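Local coordinates for capsid polyprotein (Turkey astrovirus 2, PDB 3TS3) that probably self-assembles into the icosahedral shell of an astrovirus, this chain being its projection (spike) domain, at residues V18-F21 / Q22-V26; S193-K196 / Q197-L200. All coordinates share one frame; numbering follows the deposited sequence.

Contact 1: residues V18-F21 / Q22-V26; sequences VYNF and QGERV. With SO4 (sulfate ion), chain I.
Asn20 OD1 is gripped by two backbone amides from opposite faces of its plane: Gln22 N at 2.9 Å and Glu24 N at 3.0 Å. Both donors lie well out of the amide plane, and the bond to Gln22 N makes an Asx turn. CG sits between the backbone N and the carbonyl carbon (chi1 70°), which brings OD1 within reach of the amides of Gln22 and Glu24. The other end of the same group is also held: Asn20 ND2 points almost straight at Glu24 OE1 (2.9 Å, 178°), a bond lying in the amide plane but reaching the carboxylate from its anti side, tilted out of its plane; the two planes are 56° apart. The backbone forms a type I turn from Asn20 to Gly23, closed by Gly23 N to Asn20 O (2.8 Å). Asn20 N in turn donates to Glu24 O, and Gly23 has positive phi, so the bend is a type I turn with a G1 bulge. Val26 N to Val18 O (2.9 Å) continues the pairing, and Val18 CG1 packs on Val26 CB at 3.6 Å. Beyond the turn, the Arg25 guanidinium holds a sulfate through NH1 and NH2, while its NE pairs with Glu114. Both valines lie against Val33, Val18 also reaches Met99 of strand 98-101, Tyr19 OH is bonded to Met99 O, and Tyr19 packs on Pro5 of the second subunit.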
# COMPACT_ATOMS: atom_id res chain seq x y z
N VAL C 18 -14.26 -8.87 -6.46
CA VAL C 18 -12.95 -9.48 -6.58
C VAL C 18 -13.05 -10.55 -7.66
O VAL C 18 -13.97 -11.34 -7.64
CB VAL C 18 -12.48 -10.14 -5.27
CG1 VAL C 18 -11.06 -10.69 -5.42
CG2 VAL C 18 -12.59 -9.16 -4.12
N TYR C 19 -12.12 -10.55 -8.60
CA TYR C 19 -12.15 -11.52 -9.69
C TYR C 19 -10.75 -12.01 -10.04
O TYR C 19 -9.75 -11.40 -9.70
CB TYR C 19 -12.85 -10.91 -10.91
CG TYR C 19 -12.19 -9.65 -11.40
CD1 TYR C 19 -12.47 -8.43 -10.81
CD2 TYR C 19 -11.28 -9.68 -12.43
CE1 TYR C 19 -11.85 -7.28 -11.23
CE2 TYR C 19 -10.65 -8.53 -12.86
CZ TYR C 19 -10.95 -7.33 -12.26
OH TYR C 19 -10.33 -6.18 -12.68
N ASN C 20 -10.69 -13.15 -10.72
CA ASN C 20 -9.43 -13.72 -11.17
C ASN C 20 -9.14 -13.46 -12.65
O ASN C 20 -9.93 -12.83 -13.34
CB ASN C 20 -9.29 -15.19 -10.77
CG ASN C 20 -10.22 -16.11 -11.52
OD1 ASN C 20 -10.74 -15.77 -12.58
ND2 ASN C 20 -10.42 -17.31 -10.98
N PHE C 21 -8.00 -13.94 -13.13
CA PHE C 21 -7.58 -13.71 -14.51
C PHE C 21 -8.52 -14.36 -15.53
O PHE C 21 -8.53 -13.97 -16.68
CB PHE C 21 -6.13 -14.14 -14.76
CG PHE C 21 -5.10 -13.11 -14.37
CD1 PHE C 21 -4.06 -13.44 -13.53
CD2 PHE C 21 -5.18 -11.81 -14.83
CE1 PHE C 21 -3.11 -12.51 -13.17
CE2 PHE C 21 -4.23 -10.88 -14.47
CZ PHE C 21 -3.20 -11.23 -13.64
N GLN C 22 -9.31 -15.32 -15.08
CA GLN C 22 -10.28 -15.97 -15.94
C GLN C 22 -11.61 -15.23 -15.91
O GLN C 22 -12.55 -15.64 -16.57
CB GLN C 22 -10.48 -17.44 -15.56
CG GLN C 22 -9.39 -18.36 -16.08
CD GLN C 22 -8.05 -18.06 -15.47
OE1 GLN C 22 -7.85 -18.20 -14.27
NE2 GLN C 22 -7.10 -17.65 -16.31
N GLY C 23 -11.68 -14.15 -15.14
CA GLY C 23 -12.89 -13.37 -15.01
C GLY C 23 -13.89 -13.95 -14.03
O GLY C 23 -15.00 -13.44 -13.92
N GLU C 24 -13.51 -15.01 -13.34
CA GLU C 24 -14.37 -15.66 -12.35
C GLU C 24 -14.47 -14.89 -11.03
O GLU C 24 -13.53 -14.24 -10.62
CB GLU C 24 -13.87 -17.08 -12.07
CG GLU C 24 -13.95 -17.97 -13.29
CD GLU C 24 -12.95 -19.10 -13.26
OE1 GLU C 24 -12.16 -19.17 -12.31
OE2 GLU C 24 -12.95 -19.91 -14.20
N ARG C 25 -15.62 -14.99 -10.38
CA ARG C 25 -15.83 -14.32 -9.10
C ARG C 25 -15.01 -14.98 -8.00
O ARG C 25 -14.91 -16.19 -7.94
CB ARG C 25 -17.30 -14.36 -8.71
CG ARG C 25 -17.59 -13.71 -7.37
CD ARG C 25 -19.08 -13.66 -7.04
NE ARG C 25 -19.29 -13.28 -5.66
CZ ARG C 25 -19.48 -14.13 -4.66
NH1 ARG C 25 -19.52 -15.43 -4.88
NH2 ARG C 25 -19.64 -13.68 -3.43
N VAL C 26 -14.44 -14.15 -7.14
CA VAL C 26 -13.76 -14.63 -5.96
C VAL C 26 -14.61 -14.12 -4.80
O VAL C 26 -14.83 -12.94 -4.67
CB VAL C 26 -12.33 -14.08 -5.86
CG1 VAL C 26 -11.68 -14.47 -4.53
CG2 VAL C 26 -11.50 -14.61 -7.01
S SO4 I . -20.61 -16.75 -1.50
O1 SO4 I . -21.82 -17.35 -0.93
O2 SO4 I . -20.78 -15.30 -1.58
O3 SO4 I . -19.48 -17.08 -0.64
O4 SO4 I . -20.38 -17.30 -2.83
O HOH W 1 -16.37 -10.76 -5.56

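Contact 2: residues S193-K196 / Q197-L200; sequences SDTK and QQFL
Ser193 brings its carbonyl O to 3.5 Å from Gln198 OE1, two acceptors that meet without a bond, just before the chain turns into helix 196-202. Asp194 comes next and lays its carboxylate carbon against the aliphatic start of the same glutamine, CG to Gln198 CB at 3.7 Å; the carboxylate and amide planes are turned well away from parallel. Its polar end has partners outside the helix start: Asp194 OD2 is hydrogen-bonded to Thr31 OG1 and to His202 ND1, further along the helix. Thr195 is the N-cap, and with Gln198 three residues on it forms a capping box, the reciprocal pairing of side chain and backbone that closes a helix start. In one direction Gln198 N donates to Thr195 OG1 (3.2 Å, 164°), a hydroxyl placed between the backbone N and the carbonyl carbon by chi1 of 62°. In the other, Thr195 N donates to Gln198 OE1 (2.9 Å, 166°), arriving in the plane of the side-chain carbonyl on a lone pair. For this the glutamine runs back toward the cap with an extended chain beyond CG, and Thr195 CG2 rests 3.4 Å from Gln198 OE1. Thr195 O already serves the helix, taking Phe199 N at 2.9 Å. Lys196, the first helical residue, does likewise: its O accepts Leu200 N almost straight (3.1 Å) and lies near the plane of the Phe199 ring, at its edge. The fully extended lysine chain also leans on Trp190, whose ring stacks with that of Phe199. At the last residue of the segment, Leu200 O accepts from Lys183 NZ of the second subunit.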
# COMPACT_ATOMS: atom_id res chain seq x y z
N SER C 193 -16.69 -13.36 10.65
CA SER C 193 -16.54 -14.48 11.58
C SER C 193 -15.15 -14.62 12.21
O SER C 193 -14.92 -15.54 12.99
CB SER C 193 -16.96 -15.78 10.90
OG SER C 193 -16.39 -15.88 9.62
N ASP C 194 -14.23 -13.72 11.87
CA ASP C 194 -12.86 -13.81 12.36
C ASP C 194 -12.59 -12.93 13.57
O ASP C 194 -12.98 -11.78 13.62
CB ASP C 194 -11.86 -13.39 11.27
CG ASP C 194 -11.49 -14.51 10.33
OD1 ASP C 194 -12.03 -15.61 10.48
OD2 ASP C 194 -10.65 -14.27 9.44
N THR C 195 -11.88 -13.51 14.54
CA THR C 195 -11.35 -12.79 15.67
C THR C 195 -10.09 -12.11 15.15
O THR C 195 -9.70 -12.34 14.02
CB THR C 195 -10.93 -13.73 16.80
OG1 THR C 195 -9.88 -14.58 16.33
CG2 THR C 195 -12.09 -14.57 17.27
N LYS C 196 -9.47 -11.28 15.97
CA LYS C 196 -8.25 -10.61 15.54
C LYS C 196 -7.15 -11.61 15.23
O LYS C 196 -6.43 -11.47 14.27
CB LYS C 196 -7.79 -9.62 16.61
CG LYS C 196 -6.44 -8.98 16.34
CD LYS C 196 -6.06 -8.04 17.47
CE LYS C 196 -4.69 -7.46 17.27
NZ LYS C 196 -4.35 -6.52 18.36
N GLN C 197 -7.02 -12.63 16.07
CA GLN C 197 -5.99 -13.63 15.83
C GLN C 197 -6.24 -14.38 14.53
O GLN C 197 -5.32 -14.68 13.80
CB GLN C 197 -5.86 -14.61 17.00
CG GLN C 197 -4.59 -15.43 16.91
CD GLN C 197 -3.36 -14.57 16.69
OE1 GLN C 197 -3.10 -13.63 17.44
NE2 GLN C 197 -2.59 -14.88 15.65
N GLN C 198 -7.50 -14.70 14.26
CA GLN C 198 -7.87 -15.37 13.03
C GLN C 198 -7.59 -14.49 11.81
O GLN C 198 -7.13 -14.97 10.79
CB GLN C 198 -9.32 -15.82 13.06
CG GLN C 198 -9.57 -16.92 14.09
CD GLN C 198 -11.02 -17.26 14.20
OE1 GLN C 198 -11.86 -16.39 14.38
NE2 GLN C 198 -11.34 -18.55 14.10
N PHE C 199 -7.88 -13.20 11.93
CA PHE C 199 -7.62 -12.31 10.82
C PHE C 199 -6.12 -12.29 10.50
O PHE C 199 -5.75 -12.47 9.35
CB PHE C 199 -8.08 -10.89 11.19
CG PHE C 199 -7.59 -9.81 10.25
CD1 PHE C 199 -8.21 -9.60 9.05
CD2 PHE C 199 -6.52 -9.02 10.60
CE1 PHE C 199 -7.77 -8.61 8.20
CE2 PHE C 199 -6.06 -8.04 9.74
CZ PHE C 199 -6.69 -7.83 8.54
N LEU C 200 -5.28 -12.12 11.51
CA LEU C 200 -3.84 -12.12 11.30
C LEU C 200 -3.31 -13.46 10.78
O LEU C 200 -2.43 -13.50 9.93
CB LEU C 200 -3.11 -11.70 12.58
CG LEU C 200 -3.27 -10.22 12.94
CD1 LEU C 200 -2.70 -9.92 14.31
CD2 LEU C 200 -2.62 -9.34 11.88

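In the fold
Contacts 1 and 2 do not touch: their centres are 25 Å apart and their nearest atoms about 13 Å. The chain leading into strand 34-37 touches both: it gives Val33 to the valines of 18-26 and Thr31 to Asp194 and Phe199. Strand 34-37 also pairs with strand 187-189, from which the chain runs on to contact 2. In contact 1 one side-chain oxygen takes two backbone N-H groups at a tight turn; in contact 2 two take one each at a helix start. Each also touches the second subunit, so both take part in the interface of this two-chain assembly; the sulfate belongs to contact 1 and probably came from the crystallisation liquor.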